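Local coordinates for protein alcohol dehydrogenase (Aeropyrum pernix, PDB 1H2B) that probably oxidises alcohols with NAD+ as a zinc-dependent dehydrogenase, and here holds zinc, the dinucleotide and an octanoic acid in one active-site cleft, at residues V53-L58 with V342-E347; Y75-N81 with G130-G136; A164-A169 with G353-L357. All coordinates share one frame; numbering follows the deposited sequence.

Contact 1. Residues V53-L58 with V342-E347; sequences VCHTDL and VLERLE. With ZN (zinc ion), chain J; NAJ (nicotinamide-adenine-dinucleotide (acidic form)), chain I; OCA (octanoic acid (caprylic acid)), chain H.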
loop_
_atom_site.group_PDB
_atom_site.type_symbol
_atom_site.label_atom_id
_atom_site.label_comp_id
_atom_site.label_asym_id
_atom_site.label_seq_id
_atom_site.Cartn_x
_atom_site.Cartn_y
_atom_site.Cartn_z
ATOM N N VAL B 53 -32.426 -12.723 -0.078
ATOM C CA VAL B 53 -33.196 -11.586 -0.577
ATOM C C VAL B 53 -32.467 -10.308 -0.120
ATOM O O VAL B 53 -32.210 -10.134 1.067
ATOM C CB VAL B 53 -34.597 -11.534 0.026
ATOM C CG1 VAL B 53 -35.396 -10.420 -0.600
ATOM C CG2 VAL B 53 -35.331 -12.887 -0.197
ATOM N N CYS B 54 -32.085 -9.489 -1.079
ATOM C CA CYS B 54 -31.259 -8.323 -0.826
ATOM C C CYS B 54 -32.063 -7.034 -0.932
ATOM O O CYS B 54 -33.028 -6.976 -1.713
ATOM C CB CYS B 54 -30.141 -8.332 -1.891
ATOM S SG CYS B 54 -28.894 -7.010 -1.743
ATOM N N HIS B 55 -31.657 -5.977 -0.224
ATOM C CA HIS B 55 -32.319 -4.710 -0.506
ATOM C C HIS B 55 -32.213 -4.288 -1.984
ATOM O O HIS B 55 -33.073 -3.566 -2.498
ATOM C CB HIS B 55 -31.827 -3.603 0.443
ATOM C CG HIS B 55 -32.833 -2.509 0.674
ATOM N ND1 HIS B 55 -33.359 -2.261 1.918
ATOM C CD2 HIS B 55 -33.409 -1.621 -0.176
ATOM C CE1 HIS B 55 -34.222 -1.256 1.833
ATOM N NE2 HIS B 55 -34.268 -0.845 0.576
ATOM N N THR B 56 -31.183 -4.749 -2.696
ATOM C CA THR B 56 -31.110 -4.492 -4.116
ATOM C C THR B 56 -32.314 -5.030 -4.868
ATOM O O THR B 56 -32.667 -4.472 -5.919
ATOM C CB THR B 56 -29.838 -5.111 -4.670
ATOM O OG1 THR B 56 -28.747 -4.289 -4.245
ATOM C CG2 THR B 56 -29.839 -5.105 -6.231
ATOM N N ASP B 57 -32.900 -6.105 -4.351
ATOM C CA ASP B 57 -34.133 -6.651 -4.976
ATOM C C ASP B 57 -35.303 -5.685 -4.900
ATOM O O ASP B 57 -36.078 -5.592 -5.873
ATOM C CB ASP B 57 -34.447 -8.025 -4.411
ATOM C CG ASP B 57 -33.336 -8.988 -4.733
ATOM O OD1 ASP B 57 -32.921 -9.791 -3.863
ATOM O OD2 ASP B 57 -32.824 -8.921 -5.863
ATOM N N LEU B 58 -35.395 -4.920 -3.814
ATOM C CA LEU B 58 -36.397 -3.856 -3.766
ATOM C C LEU B 58 -36.081 -2.758 -4.765
ATOM O O LEU B 58 -36.962 -2.276 -5.494
ATOM C CB LEU B 58 -36.482 -3.278 -2.362
ATOM C CG LEU B 58 -36.944 -4.191 -1.235
ATOM C CD1 LEU B 58 -36.621 -3.524 0.075
ATOM C CD2 LEU B 58 -38.460 -4.349 -1.401
ATOM N N VAL B 342 -41.894 -11.295 1.921
ATOM C CA VAL B 342 -40.569 -10.973 2.464
ATOM C C VAL B 342 -40.068 -9.607 1.998
ATOM O O VAL B 342 -39.501 -8.845 2.793
ATOM C CB VAL B 342 -39.544 -12.081 2.114
ATOM C CG1 VAL B 342 -38.096 -11.638 2.474
ATOM C CG2 VAL B 342 -39.908 -13.346 2.834
ATOM N N LEU B 343 -40.257 -9.296 0.716
ATOM C CA LEU B 343 -39.882 -7.995 0.164
ATOM C C LEU B 343 -40.662 -6.872 0.853
ATOM O O LEU B 343 -40.103 -5.844 1.177
ATOM C CB LEU B 343 -40.147 -7.954 -1.338
ATOM C CG LEU B 343 -39.186 -8.752 -2.233
ATOM C CD1 LEU B 343 -39.724 -8.811 -3.660
ATOM C CD2 LEU B 343 -37.796 -8.038 -2.220
ATOM N N GLU B 344 -41.960 -7.094 1.100
ATOM C CA GLU B 344 -42.714 -6.125 1.893
ATOM C C GLU B 344 -42.105 -5.900 3.300
ATOM O O GLU B 344 -41.936 -4.735 3.745
ATOM C CB GLU B 344 -44.177 -6.582 1.989
ATOM C CG GLU B 344 -44.989 -6.336 0.722
ATOM C CD GLU B 344 -46.307 -7.125 0.702
ATOM O OE1 GLU B 344 -46.951 -7.282 1.773
ATOM O OE2 GLU B 344 -46.701 -7.600 -0.395
ATOM N N ARG B 345 -41.787 -6.979 4.009
ATOM C CA ARG B 345 -41.181 -6.858 5.340
ATOM C C ARG B 345 -39.847 -6.113 5.252
ATOM O O ARG B 345 -39.548 -5.234 6.057
ATOM C CB ARG B 345 -40.960 -8.228 5.955
ATOM C CG ARG B 345 -42.302 -8.956 6.284
ATOM C CD ARG B 345 -42.134 -10.305 6.902
ATOM N NE ARG B 345 -41.137 -10.281 7.972
ATOM C CZ ARG B 345 -40.069 -11.074 8.022
ATOM N NH1 ARG B 345 -39.856 -11.998 7.077
ATOM N NH2 ARG B 345 -39.212 -10.946 9.026
ATOM N N LEU B 346 -39.057 -6.479 4.250
ATOM C CA LEU B 346 -37.742 -5.822 4.097
ATOM C C LEU B 346 -37.882 -4.330 3.888
ATOM O O LEU B 346 -37.135 -3.548 4.487
ATOM C CB LEU B 346 -36.914 -6.470 2.962
ATOM C CG LEU B 346 -35.435 -6.030 2.875
ATOM C CD1 LEU B 346 -34.622 -6.406 4.082
ATOM C CD2 LEU B 346 -34.855 -6.734 1.626
ATOM N N GLU B 347 -38.834 -3.909 3.045
ATOM C CA GLU B 347 -39.056 -2.485 2.781
ATOM C C GLU B 347 -39.408 -1.768 4.089
ATOM O O GLU B 347 -39.043 -0.590 4.265
ATOM C CB GLU B 347 -40.175 -2.319 1.742
ATOM C CG GLU B 347 -40.624 -0.894 1.448
ATOM C CD GLU B 347 -39.565 -0.054 0.771
ATOM O OE1 GLU B 347 -38.632 -0.621 0.136
ATOM O OE2 GLU B 347 -39.668 1.186 0.865
HETATM ZN ZN ZN J . -27.502 -7.696 -3.393
HETATM P PA NAJ I . -31.286 -3.950 4.617
HETATM O O1A NAJ I . -32.658 -3.438 4.276
HETATM O O2A NAJ I . -31.128 -5.375 5.171
HETATM O O5B NAJ I . -30.582 -3.072 5.749
HETATM C C5B NAJ I . -30.698 -1.643 5.796
HETATM C C4B NAJ I . -30.493 -1.302 7.263
HETATM O O4B NAJ I . -30.389 0.133 7.347
HETATM C C3B NAJ I . -31.623 -1.781 8.173
HETATM O O3B NAJ I . -31.122 -2.469 9.331
HETATM C C2B NAJ I . -32.266 -0.438 8.491
HETATM O O2B NAJ I . -33.006 -0.422 9.722
HETATM C C1B NAJ I . -31.085 0.541 8.517
HETATM N N9A NAJ I . -31.444 1.949 8.350
HETATM C C8A NAJ I . -32.480 2.543 7.616
HETATM N N7A NAJ I . -32.394 3.896 7.733
HETATM C C5A NAJ I . -31.326 4.171 8.537
HETATM C C6A NAJ I . -30.768 5.338 9.000
HETATM N N6A NAJ I . -31.278 6.548 8.731
HETATM N N1A NAJ I . -29.626 5.263 9.754
HETATM C C2A NAJ I . -29.063 4.054 10.123
HETATM N N3A NAJ I . -29.636 2.912 9.683
HETATM C C4A NAJ I . -30.751 2.974 8.908
HETATM O O3 NAJ I . -30.406 -3.742 3.310
HETATM P PN NAJ I . -29.181 -4.631 2.750
HETATM O O1N NAJ I . -29.685 -5.713 1.913
HETATM O O2N NAJ I . -28.249 -4.930 3.856
HETATM O O5D NAJ I . -28.555 -3.576 1.714
HETATM C C5D NAJ I . -27.948 -2.400 2.245
HETATM C C4D NAJ I . -27.679 -1.422 1.113
HETATM O O4D NAJ I . -26.577 -1.932 0.343
HETATM C C3D NAJ I . -28.831 -1.289 0.118
HETATM O O3D NAJ I . -28.766 0.025 -0.467
HETATM C C2D NAJ I . -28.483 -2.334 -0.951
HETATM O O2D NAJ I . -29.077 -2.134 -2.203
HETATM C C1D NAJ I . -26.963 -2.096 -1.001
HETATM N N1N NAJ I . -26.117 -3.114 -1.624
HETATM C C2N NAJ I . -24.936 -2.674 -2.143
HETATM C C3N NAJ I . -24.047 -3.582 -2.693
HETATM C C7N NAJ I . -22.784 -3.085 -3.315
HETATM O O7N NAJ I . -22.030 -4.031 -3.900
HETATM N N7N NAJ I . -22.336 -1.826 -3.266
HETATM C C4N NAJ I . -24.312 -4.991 -2.716
HETATM C C5N NAJ I . -25.476 -5.391 -1.999
HETATM C C6N NAJ I . -26.369 -4.463 -1.500
HETATM C C1 OCA H . -25.921 -6.206 -5.351
HETATM C C2 OCA H . -25.710 -4.955 -6.216
HETATM C C3 OCA H . -24.688 -5.227 -7.333
HETATM C C4 OCA H . -24.687 -4.207 -8.460
HETATM C C5 OCA H . -23.764 -4.693 -9.577
HETATM C C6 OCA H . -23.546 -3.608 -10.629
HETATM C C7 OCA H . -22.548 -4.001 -11.714
HETATM C C8 OCA H . -22.412 -2.858 -12.704
HETATM O O1 OCA H . -26.852 -6.237 -4.499
HETATM O O2 OCA H . -25.153 -7.184 -5.463
HETATM O O HOH W 1 -36.144 0.868 -0.392
#
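Leu58 packs between Leu343 and Leu346 of the helix 339-347: its CD2 lies 3.8 Å from Leu343 CD2, the two side chains running in opposite directions, while CD1 sits 3.9 Å from Leu346 CG. Val53 extends this apolar seam, its CG1 meeting Leu343 CD2 at 3.7 Å and its CG2 facing Val342 CG1. The CD1 methyl of Leu58 also lies over the centre of one face of the His55 ring, so an alanine in place of Leu58 would probably open a gap between the two helices and leave that imidazole face without its cover.

The polar contacts cluster at the start of helix 55-61, where Cys54 and Asp57 form a capping box. Cys54 N gives a nearly straight bond to Asp57 OD1 (172°), Thr56 N points back to Cys54 SG, and that sulfur binds zinc at 2.3 Å. The loop after strand 44-52 and this first helical turn thus carry zinc and dinucleotide contacts in a zinc-containing alcohol dehydrogenase active site.

His55 holds the dinucleotide pyrophosphate twice: N to O1N, and ND1 to O1A at 2.7 Å in the ring plane. NE2 reaches Glu347 OE1 through a water. Thr56 OG1 donates to octanoic acid O1 and accepts from ribose O2D. With CG anti to the backbone N (chi1 -170°), Leu346 sends CD1 to O1A and CD2 against the Cys54-His55 peptide.

Contact 2. Residues Y75-N81 with G130-G136; sequences YTLGHEN and GLNIDGG. With ZN (zinc ion), chain J; OCA (octanoic acid (caprylic acid)), chain H.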
loop_
_atom_site.group_PDB
_atom_site.type_symbol
_atom_site.label_atom_id
_atom_site.label_comp_id
_atom_site.label_asym_id
_atom_site.label_seq_id
_atom_site.Cartn_x
_atom_site.Cartn_y
_atom_site.Cartn_z
ATOM N N TYR B 75 -37.499 -11.505 -16.248
ATOM C CA TYR B 75 -36.378 -12.317 -15.772
ATOM C C TYR B 75 -36.512 -12.647 -14.307
ATOM O O TYR B 75 -37.187 -11.953 -13.537
ATOM C CB TYR B 75 -35.026 -11.664 -16.048
ATOM C CG TYR B 75 -34.674 -10.409 -15.264
ATOM C CD1 TYR B 75 -33.688 -10.434 -14.271
ATOM C CD2 TYR B 75 -35.278 -9.187 -15.559
ATOM C CE1 TYR B 75 -33.317 -9.262 -13.591
ATOM C CE2 TYR B 75 -34.923 -8.036 -14.892
ATOM C CZ TYR B 75 -33.944 -8.072 -13.905
ATOM O OH TYR B 75 -33.597 -6.891 -13.275
ATOM N N THR B 76 -35.847 -13.732 -13.921
ATOM C CA THR B 76 -35.932 -14.250 -12.580
ATOM C C THR B 76 -34.905 -13.532 -11.700
ATOM O O THR B 76 -33.748 -13.370 -12.092
ATOM C CB THR B 76 -35.563 -15.717 -12.642
ATOM O OG1 THR B 76 -36.556 -16.380 -13.436
ATOM C CG2 THR B 76 -35.651 -16.388 -11.280
ATOM N N LEU B 77 -35.360 -13.090 -10.533
ATOM C CA LEU B 77 -34.418 -12.381 -9.643
ATOM C C LEU B 77 -33.669 -13.407 -8.788
ATOM O O LEU B 77 -33.948 -14.617 -8.827
ATOM C CB LEU B 77 -35.154 -11.370 -8.748
ATOM C CG LEU B 77 -35.813 -10.146 -9.398
ATOM C CD1 LEU B 77 -35.913 -8.963 -8.377
ATOM C CD2 LEU B 77 -35.340 -9.719 -10.755
ATOM N N GLY B 78 -32.719 -12.901 -8.002
ATOM C CA GLY B 78 -32.035 -13.667 -6.939
ATOM C C GLY B 78 -30.549 -13.779 -7.243
ATOM O O GLY B 78 -30.164 -14.561 -8.125
ATOM N N HIS B 79 -29.710 -13.055 -6.501
ATOM C CA HIS B 79 -28.270 -13.041 -6.812
ATOM C C HIS B 79 -27.389 -13.433 -5.620
ATOM O O HIS B 79 -26.167 -13.172 -5.631
ATOM C CB HIS B 79 -27.840 -11.649 -7.330
ATOM C CG HIS B 79 -28.180 -10.539 -6.383
ATOM N ND1 HIS B 79 -29.414 -9.917 -6.387
ATOM C CD2 HIS B 79 -27.431 -9.899 -5.445
ATOM C CE1 HIS B 79 -29.419 -8.977 -5.453
ATOM N NE2 HIS B 79 -28.242 -8.959 -4.854
ATOM N N GLU B 80 -27.968 -14.133 -4.670
ATOM C CA GLU B 80 -27.286 -14.485 -3.431
ATOM C C GLU B 80 -27.547 -15.953 -3.169
ATOM O O GLU B 80 -28.390 -16.361 -2.368
ATOM C CB GLU B 80 -27.779 -13.539 -2.302
ATOM C CG GLU B 80 -27.067 -13.743 -0.975
ATOM C CD GLU B 80 -27.465 -12.659 0.004
ATOM O OE1 GLU B 80 -28.432 -12.899 0.739
ATOM O OE2 GLU B 80 -26.827 -11.588 0.005
ATOM N N ASN B 81 -26.762 -16.797 -3.859
ATOM C CA ASN B 81 -27.196 -18.186 -4.046
ATOM C C ASN B 81 -26.248 -19.261 -3.567
ATOM O O ASN B 81 -25.058 -19.187 -3.816
ATOM C CB ASN B 81 -27.452 -18.399 -5.537
ATOM C CG ASN B 81 -28.521 -17.431 -6.036
ATOM O OD1 ASN B 81 -29.603 -17.393 -5.451
ATOM N ND2 ASN B 81 -28.238 -16.706 -7.113
ATOM N N GLY B 130 -29.789 -12.646 -11.693
ATOM C CA GLY B 130 -30.637 -11.935 -10.760
ATOM C C GLY B 130 -30.660 -10.439 -10.956
ATOM O O GLY B 130 -31.589 -9.795 -10.473
ATOM N N LEU B 131 -29.643 -9.861 -11.586
ATOM C CA LEU B 131 -29.597 -8.405 -11.734
ATOM C C LEU B 131 -30.033 -8.037 -13.120
ATOM O O LEU B 131 -30.875 -7.178 -13.282
ATOM C CB LEU B 131 -28.185 -7.844 -11.546
ATOM C CG LEU B 131 -27.931 -7.135 -10.220
ATOM C CD1 LEU B 131 -28.564 -5.770 -10.195
ATOM C CD2 LEU B 131 -28.426 -7.980 -9.043
ATOM N N ASN B 132 -29.400 -8.660 -14.115
ATOM C CA ASN B 132 -29.734 -8.435 -15.522
ATOM C C ASN B 132 -30.118 -9.665 -16.351
ATOM O O ASN B 132 -30.517 -9.521 -17.519
ATOM C CB ASN B 132 -28.655 -7.564 -16.227
ATOM C CG ASN B 132 -27.302 -8.258 -16.386
ATOM O OD1 ASN B 132 -27.012 -9.269 -15.763
ATOM N ND2 ASN B 132 -26.460 -7.693 -17.242
ATOM N N ILE B 133 -30.008 -10.857 -15.762
ATOM C CA ILE B 133 -30.395 -12.131 -16.401
ATOM C C ILE B 133 -30.978 -13.025 -15.323
ATOM O O ILE B 133 -30.952 -12.647 -14.159
ATOM C CB ILE B 133 -29.169 -12.826 -17.102
ATOM C CG1 ILE B 133 -28.015 -13.134 -16.120
ATOM C CG2 ILE B 133 -28.615 -11.965 -18.236
ATOM C CD1 ILE B 133 -26.938 -14.094 -16.685
ATOM N N ASP B 134 -31.507 -14.195 -15.690
ATOM C CA ASP B 134 -32.188 -15.040 -14.725
ATOM C C ASP B 134 -31.275 -15.443 -13.548
ATOM O O ASP B 134 -30.092 -15.822 -13.728
ATOM C CB ASP B 134 -32.653 -16.323 -15.364
ATOM C CG ASP B 134 -33.856 -16.134 -16.261
ATOM O OD1 ASP B 134 -34.639 -15.183 -16.033
ATOM O OD2 ASP B 134 -34.073 -16.940 -17.205
ATOM N N GLY B 135 -31.872 -15.351 -12.367
ATOM C CA GLY B 135 -31.228 -15.667 -11.094
ATOM C C GLY B 135 -31.750 -16.856 -10.309
ATOM O O GLY B 135 -32.312 -17.857 -10.847
ATOM N N GLY B 136 -31.541 -16.788 -8.985
ATOM C CA GLY B 136 -31.678 -17.941 -8.102
ATOM C C GLY B 136 -33.021 -18.148 -7.392
ATOM O O GLY B 136 -33.176 -19.089 -6.616
HETATM ZN ZN ZN J . -27.502 -7.696 -3.393
HETATM C C1 OCA H . -25.921 -6.206 -5.351
HETATM C C2 OCA H . -25.710 -4.955 -6.216
HETATM C C3 OCA H . -24.688 -5.227 -7.333
HETATM C C4 OCA H . -24.687 -4.207 -8.460
HETATM C C5 OCA H . -23.764 -4.693 -9.577
HETATM C C6 OCA H . -23.546 -3.608 -10.629
HETATM C C7 OCA H . -22.548 -4.001 -11.714
HETATM C C8 OCA H . -22.412 -2.858 -12.704
HETATM O O1 OCA H . -26.852 -6.237 -4.499
HETATM O O2 OCA H . -25.153 -7.184 -5.463
HETATM O O HOH W 2 -31.712 -10.229 -7.695
#
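Leu131 lays its CD2 methyl over one face of the His79 imidazole, a CH-pi contact 3.7 Å from the ring centroid and offset toward ND1. The same ring binds zinc through NE2 at 2.1 Å. A chi1 of 56° sets CG between the backbone N and the carbonyl carbon, and chi2 of -86° turns ND1 toward Gly78 N and Gly130 O. There a water in the ring plane accepts from ND1 at 2.7 Å and from Gly78 N, and donates to Gly130 O, so the ring's rotation is tied to both segments.

Behind this shell the backbones lock together. Gly136 N bonds to Gly78 O at 2.8 Å, and Asn81 ND2 gives that carbonyl a second bond from above its plane. Gly135 N reaches Thr76 O at 2.7 Å. Side-chain carbons at Gly130 or Gly135 would collide with Gly78 O, and one at Gly136 with Asn81 OD1; three bare glycines let the backbones come this close. Both segments belong to the GroES-like catalytic domain, where the loop ahead of strand 140-143 backs the zinc-binding histidine.

Farther out, Thr76 N donates to Asp134 OD1 at 2.8 Å, on the anti side of the carboxylate; Arg20 forms a salt bridge with Asp134 and bonds to Thr76 OG1. The Tyr75 ring turns an edge to Gly130, its CE1 3.6 Å from Gly130 O. Tyr75 OH lies 2.7 Å from Leu131 O, a weak and unsettled bond.

Contact 3. Residues A164-A169 with G353-L357; sequences APLADA and GRAVL. With ZN (zinc ion), chain J; OCA (octanoic acid (caprylic acid)), chain H; NAJ (nicotinamide-adenine-dinucleotide (acidic form)), chain I.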
loop_
_atom_site.group_PDB
_atom_site.type_symbol
_atom_site.label_atom_id
_atom_site.label_comp_id
_atom_site.label_asym_id
_atom_site.label_seq_id
_atom_site.Cartn_x
_atom_site.Cartn_y
_atom_site.Cartn_z
ATOM N N ALA B 164 -25.911 -18.784 2.629
ATOM C CA ALA B 164 -26.325 -18.144 1.391
ATOM C C ALA B 164 -25.944 -16.654 1.343
ATOM O O ALA B 164 -25.412 -16.182 0.327
ATOM C CB ALA B 164 -27.852 -18.279 1.122
ATOM N N PRO B 165 -26.230 -15.902 2.417
ATOM C CA PRO B 165 -25.940 -14.462 2.338
ATOM C C PRO B 165 -24.485 -14.127 2.169
ATOM O O PRO B 165 -24.244 -12.976 1.766
ATOM C CB PRO B 165 -26.496 -13.925 3.666
ATOM C CG PRO B 165 -27.646 -14.882 3.910
ATOM C CD PRO B 165 -26.953 -16.221 3.674
ATOM N N LEU B 166 -23.561 -15.052 2.413
ATOM C CA LEU B 166 -22.136 -14.731 2.188
ATOM C C LEU B 166 -21.876 -14.400 0.704
ATOM O O LEU B 166 -20.914 -13.674 0.375
ATOM C CB LEU B 166 -21.211 -15.921 2.621
ATOM C CG LEU B 166 -21.420 -16.307 4.085
ATOM C CD1 LEU B 166 -20.532 -17.513 4.302
ATOM C CD2 LEU B 166 -20.954 -15.172 5.050
ATOM N N ALA B 167 -22.736 -14.910 -0.200
ATOM C CA ALA B 167 -22.528 -14.770 -1.642
ATOM C C ALA B 167 -22.730 -13.354 -2.172
ATOM O O ALA B 167 -22.239 -13.023 -3.238
ATOM C CB ALA B 167 -23.478 -15.705 -2.402
ATOM N N ASP B 168 -23.389 -12.495 -1.387
ATOM C CA ASP B 168 -23.565 -11.120 -1.843
ATOM C C ASP B 168 -23.471 -10.149 -0.649
ATOM O O ASP B 168 -22.584 -9.298 -0.591
ATOM C CB ASP B 168 -24.915 -10.976 -2.519
ATOM C CG ASP B 168 -25.109 -9.634 -3.124
ATOM O OD1 ASP B 168 -26.060 -8.947 -2.647
ATOM O OD2 ASP B 168 -24.385 -9.182 -4.038
ATOM N N ALA B 169 -24.364 -10.299 0.320
ATOM C CA ALA B 169 -24.252 -9.480 1.540
ATOM C C ALA B 169 -22.886 -9.631 2.197
ATOM O O ALA B 169 -22.227 -8.613 2.519
ATOM C CB ALA B 169 -25.332 -9.842 2.566
ATOM N N GLY B 353 -31.537 -9.253 10.268
ATOM C CA GLY B 353 -30.472 -9.906 9.496
ATOM C C GLY B 353 -30.870 -10.052 8.031
ATOM O O GLY B 353 -31.240 -9.085 7.397
ATOM N N ARG B 354 -30.850 -11.283 7.536
ATOM C CA ARG B 354 -31.052 -11.581 6.126
ATOM C C ARG B 354 -32.101 -12.645 5.948
ATOM O O ARG B 354 -31.989 -13.708 6.527
ATOM C CB ARG B 354 -29.719 -12.098 5.574
ATOM C CG ARG B 354 -29.641 -12.220 4.076
ATOM C CD ARG B 354 -30.001 -10.963 3.364
ATOM N NE ARG B 354 -29.162 -10.651 2.231
ATOM C CZ ARG B 354 -29.000 -9.408 1.791
ATOM N NH1 ARG B 354 -29.585 -8.381 2.420
ATOM N NH2 ARG B 354 -28.244 -9.197 0.728
ATOM N N ALA B 355 -33.061 -12.361 5.076
ATOM C CA ALA B 355 -34.045 -13.363 4.699
ATOM C C ALA B 355 -33.444 -14.252 3.622
ATOM O O ALA B 355 -32.791 -13.761 2.686
ATOM C CB ALA B 355 -35.295 -12.694 4.223
ATOM N N VAL B 356 -33.669 -15.566 3.735
ATOM C CA VAL B 356 -33.143 -16.530 2.735
ATOM C C VAL B 356 -34.335 -17.424 2.355
ATOM O O VAL B 356 -35.060 -17.881 3.260
ATOM C CB VAL B 356 -32.037 -17.365 3.335
ATOM C CG1 VAL B 356 -31.550 -18.417 2.368
ATOM C CG2 VAL B 356 -30.839 -16.475 3.711
ATOM N N LEU B 357 -34.546 -17.606 1.055
ATOM C CA LEU B 357 -35.652 -18.441 0.504
ATOM C C LEU B 357 -35.162 -19.822 0.161
ATOM O O LEU B 357 -34.072 -19.986 -0.368
ATOM C CB LEU B 357 -36.313 -17.807 -0.725
ATOM C CG LEU B 357 -36.686 -16.340 -0.504
ATOM C CD1 LEU B 357 -37.352 -15.834 -1.777
ATOM C CD2 LEU B 357 -37.554 -16.087 0.759
HETATM ZN ZN ZN J . -27.502 -7.696 -3.393
HETATM C C1 OCA H . -25.921 -6.206 -5.351
HETATM C C2 OCA H . -25.710 -4.955 -6.216
HETATM C C3 OCA H . -24.688 -5.227 -7.333
HETATM C C4 OCA H . -24.687 -4.207 -8.460
HETATM C C5 OCA H . -23.764 -4.693 -9.577
HETATM C C6 OCA H . -23.546 -3.608 -10.629
HETATM C C7 OCA H . -22.548 -4.001 -11.714
HETATM C C8 OCA H . -22.412 -2.858 -12.704
HETATM O O1 OCA H . -26.852 -6.237 -4.499
HETATM O O2 OCA H . -25.153 -7.184 -5.463
HETATM P PA NAJ I . -31.286 -3.950 4.617
HETATM O O1A NAJ I . -32.658 -3.438 4.276
HETATM O O2A NAJ I . -31.128 -5.375 5.171
HETATM O O5B NAJ I . -30.582 -3.072 5.749
HETATM C C5B NAJ I . -30.698 -1.643 5.796
HETATM C C4B NAJ I . -30.493 -1.302 7.263
HETATM O O4B NAJ I . -30.389 0.133 7.347
HETATM C C3B NAJ I . -31.623 -1.781 8.173
HETATM O O3B NAJ I . -31.122 -2.469 9.331
HETATM C C2B NAJ I . -32.266 -0.438 8.491
HETATM O O2B NAJ I . -33.006 -0.422 9.722
HETATM C C1B NAJ I . -31.085 0.541 8.517
HETATM N N9A NAJ I . -31.444 1.949 8.350
HETATM C C8A NAJ I . -32.480 2.543 7.616
HETATM N N7A NAJ I . -32.394 3.896 7.733
HETATM C C5A NAJ I . -31.326 4.171 8.537
HETATM C C6A NAJ I . -30.768 5.338 9.000
HETATM N N6A NAJ I . -31.278 6.548 8.731
HETATM N N1A NAJ I . -29.626 5.263 9.754
HETATM C C2A NAJ I . -29.063 4.054 10.123
HETATM N N3A NAJ I . -29.636 2.912 9.683
HETATM C C4A NAJ I . -30.751 2.974 8.908
HETATM O O3 NAJ I . -30.406 -3.742 3.310
HETATM P PN NAJ I . -29.181 -4.631 2.750
HETATM O O1N NAJ I . -29.685 -5.713 1.913
HETATM O O2N NAJ I . -28.249 -4.930 3.856
HETATM O O5D NAJ I . -28.555 -3.576 1.714
HETATM C C5D NAJ I . -27.948 -2.400 2.245
HETATM C C4D NAJ I . -27.679 -1.422 1.113
HETATM O O4D NAJ I . -26.577 -1.932 0.343
HETATM C C3D NAJ I . -28.831 -1.289 0.118
HETATM O O3D NAJ I . -28.766 0.025 -0.467
HETATM C C2D NAJ I . -28.483 -2.334 -0.951
HETATM O O2D NAJ I . -29.077 -2.134 -2.203
HETATM C C1D NAJ I . -26.963 -2.096 -1.001
HETATM N N1N NAJ I . -26.117 -3.114 -1.624
HETATM C C2N NAJ I . -24.936 -2.674 -2.143
HETATM C C3N NAJ I . -24.047 -3.582 -2.693
HETATM C C7N NAJ I . -22.784 -3.085 -3.315
HETATM O O7N NAJ I . -22.030 -4.031 -3.900
HETATM N N7N NAJ I . -22.336 -1.826 -3.266
HETATM C C4N NAJ I . -24.312 -4.991 -2.716
HETATM C C5N NAJ I . -25.476 -5.391 -1.999
HETATM C C6N NAJ I . -26.369 -4.463 -1.500
#
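Ala169 CB sits over one face of the Arg354 guanidinium, 3.5 Å from NH2 and displaced toward the rim of the group. At the edge, in its plane, lies the dinucleotide phosphate oxygen O1N, which takes a bond from Arg354 NH1 at 2.7 Å (159°). Asp168 OD1 is also near that plane, 4.0 Å from Arg354 NH2, too far for a salt bridge though the opposite charges probably attract. Arg354 NE is salt-bridged to Glu80, whose other carboxylate oxygen accepts from Ala169 N, so one acid holds both sides of this contact. Bends at chi2 (53°) and chi3 (139°) carry the arginine from its strand to the phosphate.

The Asp168 carboxylate uses OD1 to bind zinc at 2.0 Å, and its OD2 comes within 2.6 Å of O2 of the octanoic acid. Cys54 and His79 complete the protein ligands of this metal. The first part of helix 166-181, which carries Asp168, packs here on strand 354-358, itself paired with 44-52 and 331-335; Ala169 and Arg354 both touch Leu198 on helix 197-209 of the dinucleotide-binding region.

Along the aliphatic part of Arg354 and on to Val356 the packing is apolar. Pro165 CG presses on Arg354 CG at 3.3 Å, the two side chains running in opposite directions, and also meets Val356 CG2 at 3.6 Å, here at about a right angle. Ala164 CB touches Val356 CG1 at 3.9 Å.

Overall arrangement
Each of the three contacts supplies one protein ligand to the same zinc: Cys54 from contact 1, His79 from contact 2 and Asp168 from contact 3, with the octanoic acid as the fourth. The contact centres lie about 11 to 14 Å apart. Contacts 1 and 3 also share the dinucleotide pyrophosphate, and they join directly where Val53 N lies 3.0 Å from Ala355 O, a probable hydrogen bond, and where Cys54 CB packs 3.3 Å from Arg354 NH2. Glu80 ties contact 2 to contact 3. Between contacts 1 and 2, Asp57 OD2 packs 3.4 Å from His79 CE1. Along the chain, contact 2 is nested within the loop that contact 1 closes.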